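Local coordinates for allantoicase (Saccharomyces cerevisiae, PDB 1O59), which catalyses the hydrolysis of allantoate to (S)-ureidoglycolate and urea, a step in using purines as a secondary nitrogen source, at residues A[111-125]-A[151-163]. Sequence-based numbering, arbitrary orientation.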
ATOM      1  N   GLU A 111      -7.002  -8.291   1.124  1.00 59.32           N
ATOM      2  CA  GLU A 111      -6.440  -9.632   0.995  1.00 60.27           C
ATOM      3  C   GLU A 111      -6.273 -10.307   2.356  1.00 60.14           C
ATOM      4  O   GLU A 111      -5.721  -9.717   3.320  1.00 60.81           O
ATOM      5  CB  GLU A 111      -5.065  -9.633   0.292  1.00 60.17           C
ATOM      6  CG  GLU A 111      -4.423 -11.042   0.275  1.00 60.17           C
ATOM      7  CD  GLU A 111      -3.032 -11.137  -0.383  1.00 62.01           C
ATOM      8  OE1 GLU A 111      -2.612 -10.203  -1.116  1.00 65.93           O
ATOM      9  OE2 GLU A 111      -2.353 -12.176  -0.171  1.00 63.23           O
ATOM     10  N   ILE A 112      -6.699 -11.557   2.400  1.00 59.94           N
ATOM     11  CA  ILE A 112      -6.373 -12.452   3.491  1.00 60.31           C
ATOM     12  C   ILE A 112      -5.567 -13.622   2.931  1.00 60.27           C
ATOM     13  O   ILE A 112      -6.047 -14.381   2.072  1.00 59.25           O
ATOM     14  CB  ILE A 112      -7.665 -12.939   4.199  1.00 61.01           C
ATOM     15  CG1 ILE A 112      -8.306 -11.789   5.027  1.00 61.17           C
ATOM     16  CG2 ILE A 112      -7.403 -14.178   5.071  1.00 60.52           C
ATOM     17  CD1 ILE A 112      -7.554 -11.455   6.315  1.00 61.76           C
ATOM     18  N   ASP A 113      -4.322 -13.723   3.409  1.00 60.47           N
ATOM     19  CA  ASP A 113      -3.418 -14.822   3.055  1.00 60.66           C
ATOM     20  C   ASP A 113      -3.213 -15.789   4.248  1.00 59.91           C
ATOM     21  O   ASP A 113      -2.612 -15.433   5.275  1.00 60.68           O
ATOM     22  CB  ASP A 113      -2.069 -14.238   2.586  1.00 60.70           C
ATOM     23  CG  ASP A 113      -1.156 -15.277   1.873  1.00 62.04           C
ATOM     24  OD1 ASP A 113      -1.501 -16.507   1.767  1.00 61.29           O
ATOM     25  OD2 ASP A 113      -0.049 -14.917   1.392  1.00 63.75           O
ATOM     26  N   THR A 114      -3.696 -17.010   4.105  1.00 58.95           N
ATOM     27  CA  THR A 114      -3.490 -18.055   5.112  1.00 58.57           C
ATOM     28  C   THR A 114      -2.258 -18.910   4.821  1.00 58.85           C
ATOM     29  O   THR A 114      -2.174 -20.029   5.292  1.00 59.27           O
ATOM     30  CB  THR A 114      -4.748 -18.979   5.200  1.00 58.21           C
ATOM     31  OG1 THR A 114      -5.085 -19.495   3.908  1.00 55.83           O
ATOM     32  CG2 THR A 114      -5.987 -18.208   5.605  1.00 56.84           C
ATOM     33  N   ALA A 115      -1.307 -18.390   4.048  1.00 59.48           N
ATOM     34  CA  ALA A 115      -0.082 -19.125   3.663  1.00 59.74           C
ATOM     35  C   ALA A 115       0.555 -19.960   4.762  1.00 60.75           C
ATOM     36  O   ALA A 115       0.866 -19.457   5.858  1.00 61.28           O
ATOM     37  CB  ALA A 115       0.960 -18.162   3.105  1.00 59.72           C
ATOM     38  N   PHE A 116       0.757 -21.238   4.444  1.00 61.63           N
ATOM     39  CA  PHE A 116       1.398 -22.229   5.331  1.00 62.41           C
ATOM     40  C   PHE A 116       0.559 -22.666   6.538  1.00 62.57           C
ATOM     41  O   PHE A 116       1.012 -23.504   7.328  1.00 62.80           O
ATOM     42  CB  PHE A 116       2.800 -21.772   5.793  1.00 62.73           C
ATOM     43  CG  PHE A 116       3.703 -21.365   4.670  1.00 62.78           C
ATOM     44  CD1 PHE A 116       4.140 -22.291   3.754  1.00 64.19           C
ATOM     45  CD2 PHE A 116       4.085 -20.038   4.512  1.00 64.90           C
ATOM     46  CE1 PHE A 116       4.956 -21.900   2.701  1.00 65.06           C
ATOM     47  CE2 PHE A 116       4.893 -19.636   3.472  1.00 63.18           C
ATOM     48  CZ  PHE A 116       5.336 -20.560   2.572  1.00 64.54           C
ATOM     49  N   PHE A 117      -0.638 -22.096   6.705  1.00 62.44           N
ATOM     50  CA  PHE A 117      -1.598 -22.630   7.671  1.00 62.08           C
ATOM     51  C   PHE A 117      -2.465 -23.586   6.869  1.00 62.30           C
ATOM     52  O   PHE A 117      -3.380 -23.168   6.175  1.00 62.67           O
ATOM     53  CB  PHE A 117      -2.388 -21.521   8.348  1.00 61.60           C
ATOM     54  CG  PHE A 117      -1.531 -20.574   9.115  1.00 60.50           C
ATOM     55  CD1 PHE A 117      -0.957 -20.969  10.327  1.00 60.25           C
ATOM     56  CD2 PHE A 117      -1.257 -19.305   8.624  1.00 60.01           C
ATOM     57  CE1 PHE A 117      -0.158 -20.111  11.058  1.00 59.03           C
ATOM     58  CE2 PHE A 117      -0.444 -18.427   9.354  1.00 62.03           C
ATOM     59  CZ  PHE A 117       0.099 -18.836  10.583  1.00 60.47           C
ATOM     60  N   ASN A 118      -2.087 -24.863   6.898  1.00 62.84           N
ATOM     61  CA  ASN A 118      -2.719 -25.888   6.085  1.00 63.66           C
ATOM     62  C   ASN A 118      -3.640 -26.719   6.962  1.00 62.84           C
ATOM     63  O   ASN A 118      -3.388 -27.860   7.200  1.00 63.22           O
ATOM     64  CB  ASN A 118      -1.664 -26.763   5.365  1.00 63.82           C
ATOM     65  CG  ASN A 118      -2.193 -27.367   4.057  1.00 67.78           C
ATOM     66  OD1 ASN A 118      -2.727 -26.657   3.199  1.00 73.39           O
ATOM     67  ND2 ASN A 118      -2.028 -28.677   3.888  1.00 70.58           N
ATOM     68  N   GLY A 119      -4.710 -26.109   7.442  1.00 62.46           N
ATOM     69  CA  GLY A 119      -5.751 -26.805   8.201  1.00 62.01           C
ATOM     70  C   GLY A 119      -6.088 -26.019   9.453  1.00 62.07           C
ATOM     71  O   GLY A 119      -7.254 -25.955   9.864  1.00 61.90           O
ATOM     72  N   ASN A 120      -5.058 -25.412  10.052  1.00 61.27           N
ATOM     73  CA  ASN A 120      -5.232 -24.551  11.206  1.00 61.00           C
ATOM     74  C   ASN A 120      -5.420 -23.081  10.766  1.00 60.53           C
ATOM     75  O   ASN A 120      -5.323 -22.165  11.584  1.00 59.70           O
ATOM     76  CB  ASN A 120      -4.058 -24.707  12.182  1.00 61.38           C
ATOM     77  CG  ASN A 120      -2.712 -24.332  11.562  1.00 63.32           C
ATOM     78  OD1 ASN A 120      -2.519 -24.467  10.350  1.00 65.33           O
ATOM     79  ND2 ASN A 120      -1.775 -23.861  12.394  1.00 65.11           N
ATOM     80  N   HIS A 121      -5.681 -22.876   9.469  1.00 59.48           N
ATOM     81  CA  HIS A 121      -5.998 -21.567   8.935  1.00 58.64           C
ATOM     82  C   HIS A 121      -7.280 -21.047   9.571  1.00 58.88           C
ATOM     83  O   HIS A 121      -8.103 -21.827  10.015  1.00 58.09           O
ATOM     84  CB  HIS A 121      -6.199 -21.652   7.431  1.00 58.99           C
ATOM     85  CG  HIS A 121      -7.268 -22.619   7.020  1.00 57.73           C
ATOM     86  ND1 HIS A 121      -8.562 -22.226   6.764  1.00 57.76           N
ATOM     87  CD2 HIS A 121      -7.247 -23.965   6.880  1.00 56.32           C
ATOM     88  CE1 HIS A 121      -9.285 -23.287   6.461  1.00 58.24           C
ATOM     89  NE2 HIS A 121      -8.514 -24.357   6.534  1.00 57.10           N
ATOM     90  N   ALA A 122      -7.407 -19.717   9.657  1.00 59.22           N
ATOM     91  CA  ALA A 122      -8.686 -19.065   9.983  1.00 58.95           C
ATOM     92  C   ALA A 122      -9.828 -19.664   9.139  1.00 58.65           C
ATOM     93  O   ALA A 122      -9.737 -19.609   7.905  1.00 59.03           O
ATOM     94  CB  ALA A 122      -8.589 -17.595   9.678  1.00 59.49           C
ATOM     95  N   PRO A 123     -10.866 -20.234   9.769  1.00 57.63           N
ATOM     96  CA  PRO A 123     -12.009 -20.771   9.028  1.00 57.41           C
ATOM     97  C   PRO A 123     -12.902 -19.707   8.433  1.00 56.81           C
ATOM     98  O   PRO A 123     -13.474 -19.915   7.366  1.00 56.77           O
ATOM     99  CB  PRO A 123     -12.800 -21.551  10.093  1.00 57.14           C
ATOM    100  CG  PRO A 123     -11.934 -21.606  11.266  1.00 57.76           C
ATOM    101  CD  PRO A 123     -11.017 -20.448  11.223  1.00 57.61           C
ATOM    102  N   PHE A 124     -13.063 -18.604   9.151  1.00 56.16           N
ATOM    103  CA  PHE A 124     -13.920 -17.527   8.727  1.00 55.92           C
ATOM    104  C   PHE A 124     -13.330 -16.237   9.263  1.00 56.55           C
ATOM    105  O   PHE A 124     -12.767 -16.193  10.351  1.00 56.09           O
ATOM    106  CB  PHE A 124     -15.341 -17.647   9.261  1.00 55.58           C
ATOM    107  CG  PHE A 124     -16.107 -18.847   8.769  1.00 54.85           C
ATOM    108  CD1 PHE A 124     -16.109 -20.026   9.497  1.00 56.48           C
ATOM    109  CD2 PHE A 124     -16.867 -18.782   7.618  1.00 54.01           C
ATOM    110  CE1 PHE A 124     -16.839 -21.142   9.074  1.00 55.28           C
ATOM    111  CE2 PHE A 124     -17.583 -19.876   7.177  1.00 54.63           C
ATOM    112  CZ  PHE A 124     -17.578 -21.061   7.902  1.00 55.59           C
ATOM    113  N   VAL A 125     -13.502 -15.181   8.480  1.00 57.20           N
ATOM    114  CA  VAL A 125     -13.015 -13.868   8.807  1.00 57.51           C
ATOM    115  C   VAL A 125     -14.170 -12.892   8.578  1.00 57.70           C
ATOM    116  O   VAL A 125     -15.012 -13.091   7.686  1.00 57.49           O
ATOM    117  CB  VAL A 125     -11.792 -13.538   7.907  1.00 57.95           C
ATOM    118  CG1 VAL A 125     -11.601 -12.076   7.736  1.00 59.60           C
ATOM    119  CG2 VAL A 125     -10.478 -14.167   8.468  1.00 57.98           C
ATOM    120  N   GLU A 151     -18.530  -8.658   5.670  1.00 60.28           N
ATOM    121  CA  GLU A 151     -19.257  -9.754   6.287  1.00 61.20           C
ATOM    122  C   GLU A 151     -18.422 -11.026   6.345  1.00 59.93           C
ATOM    123  O   GLU A 151     -17.483 -11.210   5.576  1.00 59.58           O
ATOM    124  CB  GLU A 151     -20.550 -10.043   5.510  1.00 61.18           C
ATOM    125  CG  GLU A 151     -20.295 -10.795   4.194  1.00 64.28           C
ATOM    126  CD  GLU A 151     -21.304 -10.488   3.079  1.00 65.40           C
ATOM    127  OE1 GLU A 151     -22.383 -11.185   2.971  1.00 68.07           O
ATOM    128  OE2 GLU A 151     -20.979  -9.537   2.294  1.00 71.97           O
ATOM    129  N   LYS A 152     -18.823 -11.906   7.254  1.00 59.23           N
ATOM    130  CA  LYS A 152     -18.134 -13.154   7.548  1.00 58.83           C
ATOM    131  C   LYS A 152     -18.013 -14.003   6.286  1.00 58.33           C
ATOM    132  O   LYS A 152     -18.991 -14.244   5.593  1.00 57.83           O
ATOM    133  CB  LYS A 152     -18.908 -13.904   8.645  1.00 58.46           C
ATOM    134  CG  LYS A 152     -18.177 -15.066   9.262  1.00 59.22           C
ATOM    135  CD  LYS A 152     -19.144 -16.051   9.948  1.00 59.36           C
ATOM    136  CE  LYS A 152     -18.901 -16.208  11.457  1.00 59.90           C
ATOM    137  NZ  LYS A 152     -19.708 -17.362  12.045  1.00 59.18           N
ATOM    138  N   PHE A 153     -16.804 -14.434   5.976  1.00 58.37           N
ATOM    139  CA  PHE A 153     -16.599 -15.325   4.855  1.00 58.35           C
ATOM    140  C   PHE A 153     -15.583 -16.392   5.172  1.00 58.60           C
ATOM    141  O   PHE A 153     -14.670 -16.200   5.959  1.00 57.33           O
ATOM    142  CB  PHE A 153     -16.189 -14.550   3.592  1.00 58.28           C
ATOM    143  CG  PHE A 153     -14.828 -13.857   3.682  1.00 58.74           C
ATOM    144  CD1 PHE A 153     -13.651 -14.547   3.395  1.00 58.11           C
ATOM    145  CD2 PHE A 153     -14.740 -12.497   4.009  1.00 58.29           C
ATOM    146  CE1 PHE A 153     -12.426 -13.899   3.465  1.00 59.23           C
ATOM    147  CE2 PHE A 153     -13.541 -11.841   4.063  1.00 57.33           C
ATOM    148  CZ  PHE A 153     -12.370 -12.539   3.794  1.00 59.68           C
ATOM    149  N   GLU A 154     -15.762 -17.513   4.501  1.00 59.78           N
ATOM    150  CA  GLU A 154     -14.939 -18.697   4.663  1.00 61.03           C
ATOM    151  C   GLU A 154     -13.578 -18.524   3.999  1.00 60.95           C
ATOM    152  O   GLU A 154     -13.473 -17.979   2.909  1.00 60.98           O
ATOM    153  CB  GLU A 154     -15.666 -19.889   4.043  1.00 60.46           C
ATOM    154  CG  GLU A 154     -15.103 -21.240   4.426  1.00 61.73           C
ATOM    155  CD  GLU A 154     -16.012 -22.399   4.004  1.00 63.46           C
ATOM    156  OE1 GLU A 154     -16.950 -22.179   3.172  1.00 66.49           O
ATOM    157  OE2 GLU A 154     -15.812 -23.538   4.519  1.00 66.49           O
ATOM    158  N   CYS A 155     -12.535 -18.978   4.684  1.00 61.10           N
ATOM    159  CA  CYS A 155     -11.186 -19.031   4.134  1.00 60.37           C
ATOM    160  C   CYS A 155     -10.757 -20.474   3.963  1.00 60.19           C
ATOM    161  O   CYS A 155     -11.236 -21.362   4.668  1.00 60.05           O
ATOM    162  CB  CYS A 155     -10.215 -18.398   5.100  1.00 60.89           C
ATOM    163  SG  CYS A 155     -10.432 -16.654   5.344  1.00 59.86           S
ATOM    164  N   GLY A 156      -9.826 -20.691   3.039  1.00 59.89           N
ATOM    165  CA  GLY A 156      -9.187 -21.992   2.850  1.00 59.52           C
ATOM    166  C   GLY A 156      -7.739 -22.046   3.312  1.00 58.83           C
ATOM    167  O   GLY A 156      -7.151 -21.015   3.668  1.00 58.71           O
ATOM    168  N   PRO A 157      -7.154 -23.240   3.256  1.00 58.40           N
ATOM    169  CA  PRO A 157      -5.814 -23.454   3.762  1.00 58.90           C
ATOM    170  C   PRO A 157      -4.750 -22.840   2.874  1.00 59.38           C
ATOM    171  O   PRO A 157      -4.840 -22.929   1.662  1.00 58.41           O
ATOM    172  CB  PRO A 157      -5.681 -24.979   3.801  1.00 58.61           C
ATOM    173  CG  PRO A 157      -6.628 -25.481   2.795  1.00 58.09           C
ATOM    174  CD  PRO A 157      -7.730 -24.474   2.700  1.00 58.25           C
ATOM    175  N   SER A 158      -3.756 -22.207   3.507  1.00 60.05           N
ATOM    176  CA  SER A 158      -2.534 -21.819   2.822  1.00 60.65           C
ATOM    177  C   SER A 158      -2.766 -21.188   1.458  1.00 60.10           C
ATOM    178  O   SER A 158      -2.231 -21.635   0.486  1.00 59.65           O
ATOM    179  CB  SER A 158      -1.602 -23.035   2.679  1.00 60.94           C
ATOM    180  OG  SER A 158      -0.330 -22.617   2.210  1.00 62.73           O
ATOM    181  N   GLN A 159      -3.535 -20.113   1.410  1.00 60.43           N
ATOM    182  CA  GLN A 159      -3.780 -19.437   0.165  1.00 60.39           C
ATOM    183  C   GLN A 159      -4.194 -17.994   0.332  1.00 60.78           C
ATOM    184  O   GLN A 159      -4.618 -17.562   1.393  1.00 59.89           O
ATOM    185  CB  GLN A 159      -4.868 -20.165  -0.598  1.00 60.28           C
ATOM    186  CG  GLN A 159      -6.239 -20.039   0.042  1.00 60.02           C
ATOM    187  CD  GLN A 159      -7.214 -21.022  -0.535  1.00 60.00           C
ATOM    188  OE1 GLN A 159      -7.241 -22.195  -0.125  1.00 58.38           O
ATOM    189  NE2 GLN A 159      -8.018 -20.563  -1.502  1.00 59.84           N
ATOM    190  N   ARG A 160      -4.101 -17.276  -0.779  1.00 61.56           N
ATOM    191  CA  ARG A 160      -4.455 -15.860  -0.853  1.00 62.29           C
ATOM    192  C   ARG A 160      -5.921 -15.726  -1.228  1.00 62.38           C
ATOM    193  O   ARG A 160      -6.426 -16.470  -2.059  1.00 62.68           O
ATOM    194  CB  ARG A 160      -3.583 -15.157  -1.893  1.00 62.17           C
ATOM    195  CG  ARG A 160      -2.100 -15.345  -1.605  1.00 63.36           C
ATOM    196  CD  ARG A 160      -1.176 -14.644  -2.541  1.00 63.27           C
ATOM    197  NE  ARG A 160      -1.461 -13.221  -2.583  1.00 64.23           N
ATOM    198  CZ  ARG A 160      -1.370 -12.477  -3.672  1.00 63.16           C
ATOM    199  NH1 ARG A 160      -0.990 -12.993  -4.825  1.00 63.35           N
ATOM    200  NH2 ARG A 160      -1.660 -11.195  -3.601  1.00 63.98           N
ATOM    201  N   HIS A 161      -6.607 -14.796  -0.584  1.00 62.59           N
ATOM    202  CA  HIS A 161      -7.977 -14.501  -0.927  1.00 62.14           C
ATOM    203  C   HIS A 161      -8.035 -13.015  -1.185  1.00 61.78           C
ATOM    204  O   HIS A 161      -7.677 -12.213  -0.311  1.00 62.25           O
ATOM    205  CB  HIS A 161      -8.955 -14.860   0.198  1.00 62.44           C
ATOM    206  CG  HIS A 161      -8.749 -16.217   0.792  1.00 62.67           C
ATOM    207  ND1 HIS A 161      -7.718 -16.496   1.667  1.00 61.99           N
ATOM    208  CD2 HIS A 161      -9.471 -17.360   0.677  1.00 62.27           C
ATOM    209  CE1 HIS A 161      -7.807 -17.759   2.052  1.00 63.88           C
ATOM    210  NE2 HIS A 161      -8.864 -18.304   1.471  1.00 62.09           N
ATOM    211  N   LEU A 162      -8.509 -12.671  -2.376  1.00 61.35           N
ATOM    212  CA  LEU A 162      -8.568 -11.315  -2.873  1.00 61.11           C
ATOM    213  C   LEU A 162     -10.031 -10.951  -2.995  1.00 61.14           C
ATOM    214  O   LEU A 162     -10.781 -11.548  -3.804  1.00 60.32           O
ATOM    215  CB  LEU A 162      -7.885 -11.252  -4.238  1.00 61.30           C
ATOM    216  CG  LEU A 162      -6.465 -11.831  -4.308  1.00 62.07           C
ATOM    217  CD1 LEU A 162      -5.949 -11.770  -5.723  1.00 63.22           C
ATOM    218  CD2 LEU A 162      -5.513 -11.092  -3.371  1.00 63.30           C
ATOM    219  N   PHE A 163     -10.446  -9.982  -2.181  1.00 60.99           N
ATOM    220  CA  PHE A 163     -11.867  -9.594  -2.113  1.00 60.64           C
ATOM    221  C   PHE A 163     -12.121  -8.084  -2.341  1.00 60.39           C
ATOM    222  O   PHE A 163     -11.294  -7.203  -2.026  1.00 58.60           O
ATOM    223  CB  PHE A 163     -12.518 -10.084  -0.800  1.00 60.35           C
ATOM    224  CG  PHE A 163     -11.820  -9.599   0.426  1.00 60.26           C
ATOM    225  CD1 PHE A 163     -10.791 -10.354   0.996  1.00 59.09           C
ATOM    226  CD2 PHE A 163     -12.161  -8.358   0.984  1.00 60.86           C
ATOM    227  CE1 PHE A 163     -10.111  -9.891   2.130  1.00 61.60           C
ATOM    228  CE2 PHE A 163     -11.499  -7.859   2.092  1.00 60.39           C
ATOM    229  CZ  PHE A 163     -10.454  -8.633   2.685  1.00 62.11           C
TER
HETATM  230  O   HOH W   1     -13.671 -22.804   6.596  1.00 53.45           O
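R160 grips E111 side-on in a salt bridge: NE reaches OE2 and NH2 reaches OE1, each at 2.8 Å and nearly straight. Both carboxylate oxygens lie in the guanidinium plane but are met from above their own, the two planes being 49° apart. E111 reaches this meeting as an extended chain, its CG turned away from the backbone N (chi1 175°). A methionine in place of R160 would probably leave the buried E111 carboxylate without its charge mate across the strands.

Among the other polar contacts, I112 O accepts twice from H161, from N and from ND1 (2.7 Å), the two donors arriving from opposite faces of the carbonyl plane. The same imidazole takes the backbone N-H of G156 on NE2, which fixes its rotation and ties strand 160-163 to the preceding loop. T114 OG1 likewise joins two parts of that loop, donating to G156 O (2.6 Å) and accepting from Q159 N (3.0 Å). Beyond it, S158 OG accepts from F116 N (2.8 Å), which belongs to the type II turn 114-117.

Of the apolar contacts, C155 SG lies between the two strand pairs, against I112 CG2 (3.9 Å) and V125 CG2, while in the loops P157 CD sits over the face of the H121 ring in a CH-pi contact.

Antiparallel ladders pair the strands within each sheet, I112 with H161 in one and V125 with F153 in the other, and loops 114-123 and 155-159 cross side by side from sheet to sheet at one end of the beta sandwich. L179, on the neighbouring strand 176-182, touches both I112 and V125, and E21 gives R160 a second carboxylate.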